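Local coordinates for protein apical membrane antigen AMA1 (Toxoplasma gondii ME49, PDB 4YIV) that probably acts as an essential microneme protein in host-cell invasion, as part of the moving junction between parasite and target-cell membranes, at residues G36-L41 against M175-G180; H65-Q70 against K199-V204; Q69-P74 against G94-G99; G99-N104 against L193-F198. One frame throughout, in Å; residues are numbered along the deposited sequence.

Contact 1. Residues G36-L41 against M175-G180; sequences GIYVDL and MQLMEG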
loop_
_atom_site.group_PDB
_atom_site.type_symbol
_atom_site.label_atom_id
_atom_site.label_comp_id
_atom_site.label_asym_id
_atom_site.label_seq_id
_atom_site.Cartn_x
_atom_site.Cartn_y
_atom_site.Cartn_z
ATOM N N GLY A 36 0.324 6.334 -7.625
ATOM C CA GLY A 36 1.547 6.031 -6.929
ATOM C C GLY A 36 1.284 5.275 -5.631
ATOM O O GLY A 36 0.193 5.357 -5.049
ATOM N N ILE A 37 2.282 4.513 -5.209
ATOM C CA ILE A 37 2.191 3.705 -3.988
ATOM C C ILE A 37 3.169 4.253 -2.965
ATOM O O ILE A 37 2.811 4.515 -1.819
ATOM C CB ILE A 37 2.492 2.254 -4.302
ATOM C CG1 ILE A 37 1.410 1.707 -5.249
ATOM C CG2 ILE A 37 2.538 1.422 -2.995
ATOM C CD1 ILE A 37 1.706 0.374 -5.802
ATOM N N TYR A 38 4.432 4.406 -3.388
ATOM C CA TYR A 38 5.437 4.923 -2.487
ATOM C C TYR A 38 5.089 6.360 -2.137
ATOM O O TYR A 38 4.897 6.711 -0.968
ATOM C CB TYR A 38 6.823 4.792 -3.130
ATOM C CG TYR A 38 7.953 5.305 -2.274
ATOM C CD1 TYR A 38 8.444 4.562 -1.218
ATOM C CD2 TYR A 38 8.539 6.524 -2.553
ATOM C CE1 TYR A 38 9.499 5.045 -0.441
ATOM C CE2 TYR A 38 9.583 7.007 -1.810
ATOM C CZ TYR A 38 10.068 6.265 -0.754
ATOM O OH TYR A 38 11.120 6.762 -0.028
ATOM N N VAL A 39 4.976 7.193 -3.166
ATOM C CA VAL A 39 4.313 8.477 -3.042
ATOM C C VAL A 39 3.097 8.511 -3.969
ATOM O O VAL A 39 3.242 8.296 -5.169
ATOM C CB VAL A 39 5.252 9.638 -3.410
ATOM C CG1 VAL A 39 4.477 10.957 -3.427
ATOM C CG2 VAL A 39 6.422 9.649 -2.414
ATOM N N ASP A 40 1.927 8.771 -3.388
ATOM C CA ASP A 40 0.650 8.772 -4.097
ATOM C C ASP A 40 0.197 10.209 -4.224
ATOM O O ASP A 40 -0.198 10.818 -3.233
ATOM C CB ASP A 40 -0.416 7.949 -3.355
ATOM C CG ASP A 40 -1.808 8.019 -4.011
ATOM O OD1 ASP A 40 -2.004 8.741 -5.037
ATOM O OD2 ASP A 40 -2.735 7.370 -3.445
ATOM N N LEU A 41 0.269 10.734 -5.443
ATOM C CA LEU A 41 -0.214 12.103 -5.763
ATOM C C LEU A 41 -0.876 12.102 -7.142
ATOM O O LEU A 41 -0.460 12.824 -8.050
ATOM C CB LEU A 41 0.948 13.097 -5.704
ATOM C CG LEU A 41 1.530 13.269 -4.298
ATOM C CD1 LEU A 41 2.809 14.115 -4.403
ATOM C CD2 LEU A 41 0.554 13.929 -3.357
ATOM N N MET A 175 1.515 15.618 1.969
ATOM C CA MET A 175 2.865 15.357 1.443
ATOM C C MET A 175 3.382 14.056 2.008
ATOM O O MET A 175 3.011 13.662 3.123
ATOM C CB MET A 175 3.841 16.487 1.803
ATOM C CG MET A 175 3.418 17.826 1.236
ATOM S SD MET A 175 4.695 19.085 1.473
ATOM C CE MET A 175 4.565 19.416 3.232
ATOM N N GLN A 176 4.226 13.384 1.231
ATOM C CA GLN A 176 4.779 12.093 1.647
ATOM C C GLN A 176 6.317 11.992 1.603
ATOM O O GLN A 176 6.923 11.125 2.265
ATOM C CB GLN A 176 4.164 11.013 0.786
ATOM C CG GLN A 176 2.666 10.798 1.131
ATOM C CD GLN A 176 1.874 10.350 -0.099
ATOM O OE1 GLN A 176 2.008 9.219 -0.579
ATOM N NE2 GLN A 176 1.124 11.280 -0.673
ATOM N N LEU A 177 6.949 12.873 0.823
ATOM C CA LEU A 177 8.399 12.872 0.669
ATOM C C LEU A 177 8.898 14.291 0.497
ATOM O O LEU A 177 8.389 15.029 -0.333
ATOM C CB LEU A 177 8.808 12.052 -0.536
ATOM C CG LEU A 177 10.304 11.966 -0.881
ATOM C CD1 LEU A 177 11.028 11.220 0.139
ATOM C CD2 LEU A 177 10.513 11.259 -2.210
ATOM N N MET A 178 9.885 14.664 1.308
ATOM C CA MET A 178 10.661 15.865 1.032
ATOM C C MET A 178 12.111 15.612 1.428
ATOM O O MET A 178 12.382 15.007 2.480
ATOM C CB MET A 178 10.093 17.065 1.763
ATOM C CG MET A 178 10.034 18.260 0.806
ATOM S SD MET A 178 9.813 19.859 1.567
ATOM C CE MET A 178 8.384 19.443 2.408
ATOM N N GLU A 179 13.026 16.039 0.554
ATOM C CA GLU A 179 14.451 15.830 0.767
ATOM C C GLU A 179 15.254 16.935 0.080
ATOM O O GLU A 179 14.766 17.560 -0.861
ATOM C CB GLU A 179 14.900 14.454 0.221
ATOM C CG GLU A 179 14.858 14.348 -1.295
ATOM C CD GLU A 179 15.624 13.097 -1.859
ATOM O OE1 GLU A 179 15.610 12.894 -3.080
ATOM O OE2 GLU A 179 16.248 12.316 -1.104
ATOM N N GLY A 180 16.507 17.103 0.510
ATOM C CA GLY A 180 17.435 18.053 -0.095
ATOM C C GLY A 180 17.612 19.267 0.799
ATOM O O GLY A 180 16.649 19.868 1.270
#
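The carbonyl oxygen OE1 of Q176 is gripped by two donors: the backbone N of D40 donates to it at 2.8 Å, and K64 NZ supplies a second hydrogen bond. The first is almost straight, 175° at the hydrogen, although the donor sits tilted by 31° from the carbonyl plane. The other half of the same amide answers in kind, for Q176 NE2 donates to D40 O at 2.9 Å. That oxygen lies in the amide plane of Q176, whereas NE2 stands above the carbonyl plane of D40. One side-chain amide thus reads both the N-H and the C=O of a single residue, which fixes its rotation; S174 O takes a further bond from NE2. A bend at chi2 (149°) turns the glutamine chain into this position. Apolar groups flank the polar pair. CD2 of L41 lies 3.8 Å from Q176 NE2 as the two side chains run past one another in opposite directions, and V39 CG2 rests 3.9 Å from L177 CB, those side chains crossing at about a right angle. The carboxylate of D40 is held by S35, A56 and G57, while K64 also binds the backbone oxygens of I37 and Y38, so the loop has these two carbonyls bonded to one ammonium. The contact joins the loop between helix 18-25 and strand 43-47 to the loop between strands 167-170 and 198-201; Y38 and L177 both pack on strand 198-201, at P200 and K199 respectively.

Contact 2. Residues H65-Q70 against K199-V204; sequences HIELQQ and KPRKSV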
loop_
_atom_site.group_PDB
_atom_site.type_symbol
_atom_site.label_atom_id
_atom_site.label_comp_id
_atom_site.label_asym_id
_atom_site.label_seq_id
_atom_site.Cartn_x
_atom_site.Cartn_y
_atom_site.Cartn_z
ATOM N N HIS A 65 4.117 4.186 6.587
ATOM C CA HIS A 65 4.095 5.321 7.483
ATOM C C HIS A 65 5.125 6.326 6.973
ATOM O O HIS A 65 5.977 5.988 6.152
ATOM C CB HIS A 65 4.400 4.915 8.944
ATOM C CG HIS A 65 5.645 4.109 9.125
ATOM N ND1 HIS A 65 5.760 2.794 8.720
ATOM C CD2 HIS A 65 6.817 4.412 9.743
ATOM C CE1 HIS A 65 6.965 2.339 9.032
ATOM N NE2 HIS A 65 7.631 3.304 9.643
ATOM N N ILE A 66 5.026 7.553 7.451
ATOM C CA ILE A 66 5.940 8.614 7.037
ATOM C C ILE A 66 6.938 8.847 8.182
ATOM O O ILE A 66 6.549 9.208 9.272
ATOM C CB ILE A 66 5.194 9.906 6.715
ATOM C CG1 ILE A 66 4.026 9.639 5.718
ATOM C CG2 ILE A 66 6.174 10.926 6.109
ATOM C CD1 ILE A 66 4.521 9.005 4.382
ATOM N N GLU A 67 8.213 8.623 7.909
ATOM C CA GLU A 67 9.254 8.797 8.895
ATOM C C GLU A 67 9.765 10.230 8.860
ATOM O O GLU A 67 10.148 10.703 7.787
ATOM C CB GLU A 67 10.391 7.816 8.581
ATOM C CG GLU A 67 11.650 7.931 9.452
ATOM C CD GLU A 67 12.750 6.981 8.953
ATOM O OE1 GLU A 67 12.943 5.895 9.537
ATOM O OE2 GLU A 67 13.400 7.312 7.953
ATOM N N LEU A 68 9.831 10.898 10.017
ATOM C CA LEU A 68 10.211 12.313 10.051
ATOM C C LEU A 68 11.673 12.484 10.450
ATOM O O LEU A 68 12.274 11.578 11.014
ATOM C CB LEU A 68 9.325 13.089 11.026
ATOM C CG LEU A 68 7.818 12.869 10.942
ATOM C CD1 LEU A 68 7.127 13.920 11.782
ATOM C CD2 LEU A 68 7.324 12.917 9.520
ATOM N N GLN A 69 12.240 13.650 10.166
ATOM C CA GLN A 69 13.644 13.926 10.537
ATOM C C GLN A 69 13.753 15.228 11.354
ATOM O O GLN A 69 14.527 16.135 11.021
ATOM C CB GLN A 69 14.517 13.994 9.277
ATOM C CG GLN A 69 14.684 12.649 8.493
ATOM C CD GLN A 69 15.440 11.575 9.265
ATOM O OE1 GLN A 69 16.295 11.864 10.114
ATOM N NE2 GLN A 69 15.126 10.321 8.970
ATOM N N GLN A 70 12.907 15.346 12.371
ATOM C CA GLN A 70 12.948 16.472 13.287
ATOM C C GLN A 70 14.147 16.287 14.220
ATOM O O GLN A 70 14.641 15.173 14.358
ATOM C CB GLN A 70 11.663 16.553 14.120
ATOM C CG GLN A 70 10.398 16.963 13.290
ATOM C CD GLN A 70 9.115 16.711 14.042
ATOM O OE1 GLN A 70 9.044 15.799 14.861
ATOM N NE2 GLN A 70 8.102 17.532 13.790
ATOM N N LYS A 199 10.091 10.919 4.652
ATOM C CA LYS A 199 9.933 10.004 3.531
ATOM C C LYS A 199 9.079 8.809 3.979
ATOM O O LYS A 199 9.007 8.504 5.191
ATOM C CB LYS A 199 11.288 9.503 3.027
ATOM C CG LYS A 199 12.011 8.610 4.014
ATOM C CD LYS A 199 13.371 8.149 3.479
ATOM C CE LYS A 199 14.147 7.402 4.575
ATOM N NZ LYS A 199 15.586 7.211 4.199
ATOM N N PRO A 200 8.459 8.128 3.010
ATOM C CA PRO A 200 7.663 6.936 3.325
ATOM C C PRO A 200 8.548 5.783 3.717
ATOM O O PRO A 200 9.657 5.667 3.193
ATOM C CB PRO A 200 6.929 6.633 2.012
ATOM C CG PRO A 200 7.086 7.911 1.154
ATOM C CD PRO A 200 8.417 8.445 1.569
ATOM N N ARG A 201 8.028 4.930 4.578
ATOM C CA ARG A 201 8.760 3.773 4.999
ATOM C C ARG A 201 7.858 2.619 5.404
ATOM O O ARG A 201 6.737 2.808 5.850
ATOM C CB ARG A 201 9.604 4.161 6.216
ATOM C CG ARG A 201 10.874 3.356 6.418
ATOM C CD ARG A 201 12.052 4.016 5.722
ATOM N NE ARG A 201 13.325 3.555 6.258
ATOM C CZ ARG A 201 14.088 2.627 5.693
ATOM N NH1 ARG A 201 15.228 2.276 6.266
ATOM N NH2 ARG A 201 13.721 2.051 4.559
ATOM N N LYS A 202 8.396 1.424 5.243
ATOM C CA LYS A 202 7.840 0.189 5.740
ATOM C C LYS A 202 9.001 -0.410 6.557
ATOM O O LYS A 202 10.125 -0.306 6.153
ATOM C CB LYS A 202 7.350 -0.770 4.673
ATOM C CG LYS A 202 6.023 -0.394 4.061
ATOM C CD LYS A 202 5.467 -1.524 3.211
ATOM C CE LYS A 202 4.182 -1.142 2.494
ATOM N NZ LYS A 202 3.438 -2.254 1.909
ATOM N N SER A 203 8.706 -0.992 7.704
ATOM C CA SER A 203 9.701 -1.586 8.560
ATOM C C SER A 203 9.532 -3.079 8.697
ATOM O O SER A 203 8.456 -3.552 8.697
ATOM C CB SER A 203 9.627 -0.953 9.944
ATOM O OG SER A 203 10.223 -1.722 10.933
ATOM N N VAL A 204 10.619 -3.810 8.836
ATOM C CA VAL A 204 10.504 -5.258 9.023
ATOM C C VAL A 204 9.784 -5.606 10.333
ATOM O O VAL A 204 9.171 -6.656 10.438
ATOM C CB VAL A 204 11.889 -5.968 8.992
ATOM C CG1 VAL A 204 12.482 -5.803 7.635
ATOM C CG2 VAL A 204 12.832 -5.428 10.048
#
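H65 and R201 pair through both backbone polar groups: R201 N donates to H65 O at 2.8 Å, and H65 N to R201 O at 3.1 Å. E67 and K199 repeat the scheme, with E67 N to K199 O at 2.8 Å and K199 N to E67 O at 3.1 Å. These are the two hydrogen-bonded pairs of an antiparallel ladder. Between them lies the non-hydrogen-bonded pair I66 and P200, whose CA atoms are 4.4 Å apart; proline has no N-H to offer, and this position requires none. CA-H...O contacts from P200 to H65 O and from I66 to K199 O add to the ladder. On the face of I66 and P200, I66 CD1 meets P200 CB at 4.1 Å. H65, E67, K199 and R201 share the other face. There chi1 of H65 (52°) sets CG between the backbone N and carbonyl carbon, which brings R201 O over one face of the ring; ND1 is hydrogen-bonded to G63 O instead. E67 lies alongside K199 and R201, but OE1 remains 4.0 Å from R201 NE, beyond a salt bridge, and R201 NH2 forms its salt bridge with E272. The chemistry implies that direct backbone bonding joins these two strands into their small sheet, while the charges around E67 probably contribute a longer-range attraction.

Contact 3. Residues Q69-P74 against G94-G99; sequences QQPDRP and GNPLPG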
loop_
_atom_site.group_PDB
_atom_site.type_symbol
_atom_site.label_atom_id
_atom_site.label_comp_id
_atom_site.label_asym_id
_atom_site.label_seq_id
_atom_site.Cartn_x
_atom_site.Cartn_y
_atom_site.Cartn_z
ATOM N N GLN A 69 12.240 13.650 10.166
ATOM C CA GLN A 69 13.644 13.926 10.537
ATOM C C GLN A 69 13.753 15.228 11.354
ATOM O O GLN A 69 14.527 16.135 11.021
ATOM C CB GLN A 69 14.517 13.994 9.277
ATOM C CG GLN A 69 14.684 12.649 8.493
ATOM C CD GLN A 69 15.440 11.575 9.265
ATOM O OE1 GLN A 69 16.295 11.864 10.114
ATOM N NE2 GLN A 69 15.126 10.321 8.970
ATOM N N GLN A 70 12.907 15.346 12.371
ATOM C CA GLN A 70 12.948 16.472 13.287
ATOM C C GLN A 70 14.147 16.287 14.220
ATOM O O GLN A 70 14.641 15.173 14.358
ATOM C CB GLN A 70 11.663 16.553 14.120
ATOM C CG GLN A 70 10.398 16.963 13.290
ATOM C CD GLN A 70 9.115 16.711 14.042
ATOM O OE1 GLN A 70 9.044 15.799 14.861
ATOM N NE2 GLN A 70 8.102 17.532 13.790
ATOM N N PRO A 71 14.583 17.367 14.878
ATOM C CA PRO A 71 15.603 17.265 15.928
ATOM C C PRO A 71 15.202 16.242 16.971
ATOM O O PRO A 71 14.015 16.174 17.317
ATOM C CB PRO A 71 15.631 18.671 16.543
ATOM C CG PRO A 71 15.161 19.567 15.455
ATOM C CD PRO A 71 14.129 18.756 14.687
ATOM N N ASP A 72 16.169 15.491 17.495
ATOM C CA ASP A 72 15.878 14.470 18.508
ATOM C C ASP A 72 15.904 15.045 19.904
ATOM O O ASP A 72 16.822 14.773 20.685
ATOM C CB ASP A 72 16.873 13.317 18.431
ATOM C CG ASP A 72 16.738 12.512 17.158
ATOM O OD1 ASP A 72 15.593 12.337 16.675
ATOM O OD2 ASP A 72 17.783 12.055 16.640
ATOM N N ARG A 73 14.887 15.830 20.218
ATOM C CA ARG A 73 14.811 16.508 21.491
ATOM C C ARG A 73 13.452 17.195 21.607
ATOM O O ARG A 73 12.813 17.469 20.586
ATOM C CB ARG A 73 15.930 17.531 21.599
ATOM C CG ARG A 73 15.875 18.526 20.471
ATOM C CD ARG A 73 16.768 19.690 20.713
ATOM N NE ARG A 73 16.724 20.670 19.629
ATOM C CZ ARG A 73 15.792 21.613 19.493
ATOM N NH1 ARG A 73 14.768 21.702 20.355
ATOM N NH2 ARG A 73 15.867 22.453 18.467
ATOM N N PRO A 74 13.011 17.498 22.843
ATOM C CA PRO A 74 11.768 18.271 22.998
ATOM C C PRO A 74 11.861 19.571 22.226
ATOM O O PRO A 74 12.957 20.129 22.153
ATOM C CB PRO A 74 11.691 18.519 24.498
ATOM C CG PRO A 74 12.468 17.375 25.112
ATOM C CD PRO A 74 13.566 17.062 24.141
ATOM N N GLY A 94 10.622 27.112 17.479
ATOM C CA GLY A 94 11.472 27.595 16.393
ATOM C C GLY A 94 11.495 26.568 15.256
ATOM O O GLY A 94 10.687 25.632 15.269
ATOM N N ASN A 95 12.387 26.733 14.274
ATOM C CA ASN A 95 12.440 25.824 13.121
ATOM C C ASN A 95 13.102 24.489 13.475
ATOM O O ASN A 95 14.017 24.460 14.276
ATOM C CB ASN A 95 13.210 26.458 11.960
ATOM C CG ASN A 95 12.424 27.506 11.247
ATOM O OD1 ASN A 95 11.205 27.440 11.157
ATOM N ND2 ASN A 95 13.124 28.498 10.728
ATOM N N PRO A 96 12.668 23.371 12.855
ATOM C CA PRO A 96 11.559 23.222 11.911
ATOM C C PRO A 96 10.212 23.127 12.639
ATOM O O PRO A 96 10.154 23.088 13.877
ATOM C CB PRO A 96 11.900 21.908 11.201
ATOM C CG PRO A 96 12.483 21.066 12.272
ATOM C CD PRO A 96 13.304 22.064 13.123
ATOM N N LEU A 97 9.141 23.118 11.862
ATOM C CA LEU A 97 7.811 22.879 12.396
ATOM C C LEU A 97 7.845 21.668 13.302
ATOM O O LEU A 97 8.436 20.639 12.954
ATOM C CB LEU A 97 6.809 22.661 11.260
ATOM C CG LEU A 97 6.536 23.887 10.396
ATOM C CD1 LEU A 97 6.001 23.445 9.051
ATOM C CD2 LEU A 97 5.558 24.827 11.091
ATOM N N PRO A 98 7.258 21.785 14.499
ATOM C CA PRO A 98 7.139 20.599 15.332
ATOM C C PRO A 98 5.854 19.813 14.954
ATOM O O PRO A 98 5.219 20.101 13.931
ATOM C CB PRO A 98 7.059 21.186 16.752
ATOM C CG PRO A 98 6.319 22.499 16.542
ATOM C CD PRO A 98 6.687 22.985 15.147
ATOM N N GLY A 99 5.493 18.836 15.767
ATOM C CA GLY A 99 4.228 18.125 15.586
ATOM C C GLY A 99 4.290 17.120 14.437
ATOM O O GLY A 99 5.372 16.633 14.062
HETATM O O HOH W 1 14.070 24.415 17.141
#
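Two proline-rich loops meet here, and a glutamine side chain bridges them: Q70 donates through NE2 to two backbone carbonyls of 94-99. The bond to G99 O is 2.9 Å and that to L97 O is 3.2 Å. Both are bent, with angles at the hydrogen of 142° and 141°, and each acceptor is displaced from the amide plane of Q70 by about 25°, the one NE2 being shared between them. The chain of Q70 is extended beyond CG, which carries its amide across to the opposite loop. Next to this bridge the pyrrolidine rings of P71 and P96 meet, P71 CD lying 3.7 Å from P96 CG; a cis peptide precedes P96. A third link passes through water: R73 NH2 donates to it at 3.0 Å, the water lying at the guanidinium edge, and the water in turn donates to N95 O at 2.9 Å. R73 NH1 is bonded to P74 O within its own loop. The 69-74 loop follows strand 65-68. The other loop, 94-99, leaves helix 87-93 through G94, whose phi is positive; P98 packs back on Y90 and S93 of that helix.

Contact 4. Residues G99-N104 against L193-F198; sequences GGFNLN and LTWYCF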
loop_
_atom_site.group_PDB
_atom_site.type_symbol
_atom_site.label_atom_id
_atom_site.label_comp_id
_atom_site.label_asym_id
_atom_site.label_seq_id
_atom_site.Cartn_x
_atom_site.Cartn_y
_atom_site.Cartn_z
ATOM N N GLY A 99 5.493 18.836 15.767
ATOM C CA GLY A 99 4.228 18.125 15.586
ATOM C C GLY A 99 4.290 17.120 14.437
ATOM O O GLY A 99 5.372 16.633 14.062
ATOM N N GLY A 100 3.124 16.794 13.874
ATOM C CA GLY A 100 3.061 15.830 12.788
ATOM C C GLY A 100 2.098 16.262 11.710
ATOM O O GLY A 100 1.994 17.460 11.373
ATOM N N PHE A 101 1.391 15.282 11.152
ATOM C CA PHE A 101 0.611 15.480 9.939
ATOM C C PHE A 101 -0.887 15.477 10.211
ATOM O O PHE A 101 -1.662 15.828 9.325
ATOM C CB PHE A 101 0.897 14.389 8.921
ATOM C CG PHE A 101 2.225 14.499 8.202
ATOM C CD1 PHE A 101 3.205 15.407 8.568
ATOM C CD2 PHE A 101 2.476 13.660 7.144
ATOM C CE1 PHE A 101 4.400 15.463 7.863
ATOM C CE2 PHE A 101 3.648 13.694 6.460
ATOM C CZ PHE A 101 4.622 14.620 6.815
ATOM N N ASN A 102 -1.271 15.032 11.402
ATOM C CA ASN A 102 -2.670 14.888 11.777
ATOM C C ASN A 102 -3.479 16.171 11.790
ATOM O O ASN A 102 -3.033 17.194 12.290
ATOM C CB ASN A 102 -2.765 14.202 13.142
ATOM C CG ASN A 102 -4.176 13.786 13.489
ATOM O OD1 ASN A 102 -4.734 12.883 12.879
ATOM N ND2 ASN A 102 -4.754 14.437 14.485
ATOM N N LEU A 103 -4.688 16.095 11.249
ATOM C CA LEU A 103 -5.558 17.247 11.198
ATOM C C LEU A 103 -5.942 17.585 12.631
ATOM O O LEU A 103 -6.428 16.736 13.364
ATOM C CB LEU A 103 -6.784 16.911 10.356
ATOM C CG LEU A 103 -7.885 17.952 10.213
ATOM C CD1 LEU A 103 -8.492 17.846 8.828
ATOM C CD2 LEU A 103 -8.943 17.701 11.270
ATOM N N ASN A 104 -5.716 18.835 13.017
ATOM C CA ASN A 104 -5.996 19.288 14.376
ATOM C C ASN A 104 -7.265 20.106 14.565
ATOM O O ASN A 104 -7.523 20.599 15.653
ATOM C CB ASN A 104 -4.799 20.050 14.937
ATOM C CG ASN A 104 -4.624 21.408 14.296
ATOM O OD1 ASN A 104 -5.397 21.801 13.431
ATOM N ND2 ASN A 104 -3.611 22.136 14.729
ATOM N N LEU A 193 15.279 26.564 7.685
ATOM C CA LEU A 193 14.158 25.995 6.948
ATOM C C LEU A 193 12.966 25.628 7.822
ATOM O O LEU A 193 13.111 25.085 8.926
ATOM C CB LEU A 193 14.619 24.753 6.180
ATOM C CG LEU A 193 15.669 25.005 5.103
ATOM C CD1 LEU A 193 16.087 23.692 4.467
ATOM C CD2 LEU A 193 15.148 25.959 4.044
ATOM N N THR A 194 11.778 25.893 7.283
ATOM C CA THR A 194 10.544 25.637 7.992
ATOM C C THR A 194 10.257 24.130 8.111
ATOM O O THR A 194 9.831 23.653 9.170
ATOM C CB THR A 194 9.344 26.350 7.281
ATOM O OG1 THR A 194 9.602 27.760 7.263
ATOM C CG2 THR A 194 8.056 26.097 8.029
ATOM N N TRP A 195 10.486 23.393 7.031
ATOM C CA TRP A 195 10.180 21.970 7.004
ATOM C C TRP A 195 11.379 21.093 7.345
ATOM O O TRP A 195 12.504 21.305 6.879
ATOM C CB TRP A 195 9.641 21.567 5.634
ATOM C CG TRP A 195 8.206 21.958 5.456
ATOM C CD1 TRP A 195 7.711 23.049 4.792
ATOM C CD2 TRP A 195 7.085 21.255 5.980
ATOM N NE1 TRP A 195 6.336 23.065 4.877
ATOM C CE2 TRP A 195 5.930 21.975 5.609
ATOM C CE3 TRP A 195 6.943 20.085 6.739
ATOM C CZ2 TRP A 195 4.653 21.562 5.968
ATOM C CZ3 TRP A 195 5.662 19.680 7.105
ATOM C CH2 TRP A 195 4.541 20.413 6.709
ATOM N N TYR A 196 11.078 20.085 8.142
ATOM C CA TYR A 196 11.903 18.899 8.308
ATOM C C TYR A 196 11.696 17.985 7.101
ATOM O O TYR A 196 10.665 18.033 6.420
ATOM C CB TYR A 196 11.552 18.171 9.612
ATOM C CG TYR A 196 10.047 17.948 9.748
ATOM C CD1 TYR A 196 9.413 16.888 9.095
ATOM C CD2 TYR A 196 9.262 18.839 10.468
ATOM C CE1 TYR A 196 8.031 16.713 9.190
ATOM C CE2 TYR A 196 7.871 18.675 10.586
ATOM C CZ TYR A 196 7.256 17.613 9.936
ATOM O OH TYR A 196 5.873 17.485 10.050
ATOM N N CYS A 197 12.694 17.153 6.849
ATOM C CA CYS A 197 12.642 16.180 5.789
ATOM C C CYS A 197 11.831 14.984 6.288
ATOM O O CYS A 197 11.719 14.748 7.494
ATOM C CB CYS A 197 14.051 15.744 5.380
ATOM S SG CYS A 197 15.030 17.087 4.551
ATOM N N PHE A 198 11.281 14.238 5.347
ATOM C CA PHE A 198 10.493 13.057 5.692
ATOM C C PHE A 198 10.374 12.198 4.458
ATOM O O PHE A 198 10.544 12.679 3.353
ATOM C CB PHE A 198 9.110 13.443 6.234
ATOM C CG PHE A 198 8.358 14.429 5.370
ATOM C CD1 PHE A 198 7.516 13.995 4.362
ATOM C CD2 PHE A 198 8.458 15.805 5.612
ATOM C CE1 PHE A 198 6.827 14.910 3.565
ATOM C CE2 PHE A 198 7.751 16.725 4.838
ATOM C CZ PHE A 198 6.935 16.276 3.807
HETATM O O HOH W 2 4.271 19.070 11.525
#
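With chi1 at -75°, F101 directs its ring away from the carbonyl carbon and toward two aromatic side chains, Y196 and F198; in both of these, chi1 of 50° sets CG between the backbone N and the carbonyl carbon, from where the ring reaches F101. The result for F101 and F198 is a T-shaped stack: the planes stand at 83°, the centroids are 5.2 Å apart, and the edge of F101 points at the face of F198. CZ of F101 is the touching atom, lying 3.8 Å above the F198 plane and over its centre. Y196 meets the same F101 ring differently. The two side chains slide past one another in opposite directions, and the hydroxyl OH of Y196 comes to the F101 edge, close to its plane, 3.3 Å from CE1. W195 contributes less, its CZ3 being 4.5 Å from F101 CE1. The backbones are well separated, since the nearest CA atoms, those of G100 and Y196, are 10.4 Å apart, so the rings span the gap. No direct hydrogen bond joins the segments; a water does so, 2.8 Å from G100 O and 2.7 Å from Y196 OH, at the edge of the tyrosine ring. Beyond the segments, I66 of strand 65-68 packs against both F101 and F198, and C197 is tied to C184 by a disulfide. The chemistry is therefore that of a largely buried aromatic cluster with one polar margin, where the water accepts a hydrogen bond from Y196 OH and donates one to G100 O.

In the fold
All four contacts lie on one side of the chain's centre, within the AMA1 family region. Contacts 3 and 4 are the closest neighbours, centres about 9 Å apart, and share G99; contacts 1 and 3 are farthest, about 20 Å, and do not touch. Along the chain contact 3 closes before contact 4 opens, contact 4 is nested within the loop closed by contact 2, and contact 1 crosses both 2 and 4. The two-stranded sheet of 65-68 and 198-201 connects the group: contact 2 forms it, contact 3 shares Q69 and Q70 with contact 2, and contact 4 ends at the start of its second strand. Contacts 1, 2 and 4 thus bring segments 89 to 134 residues apart together beside this sheet, while contact 3 is a local link.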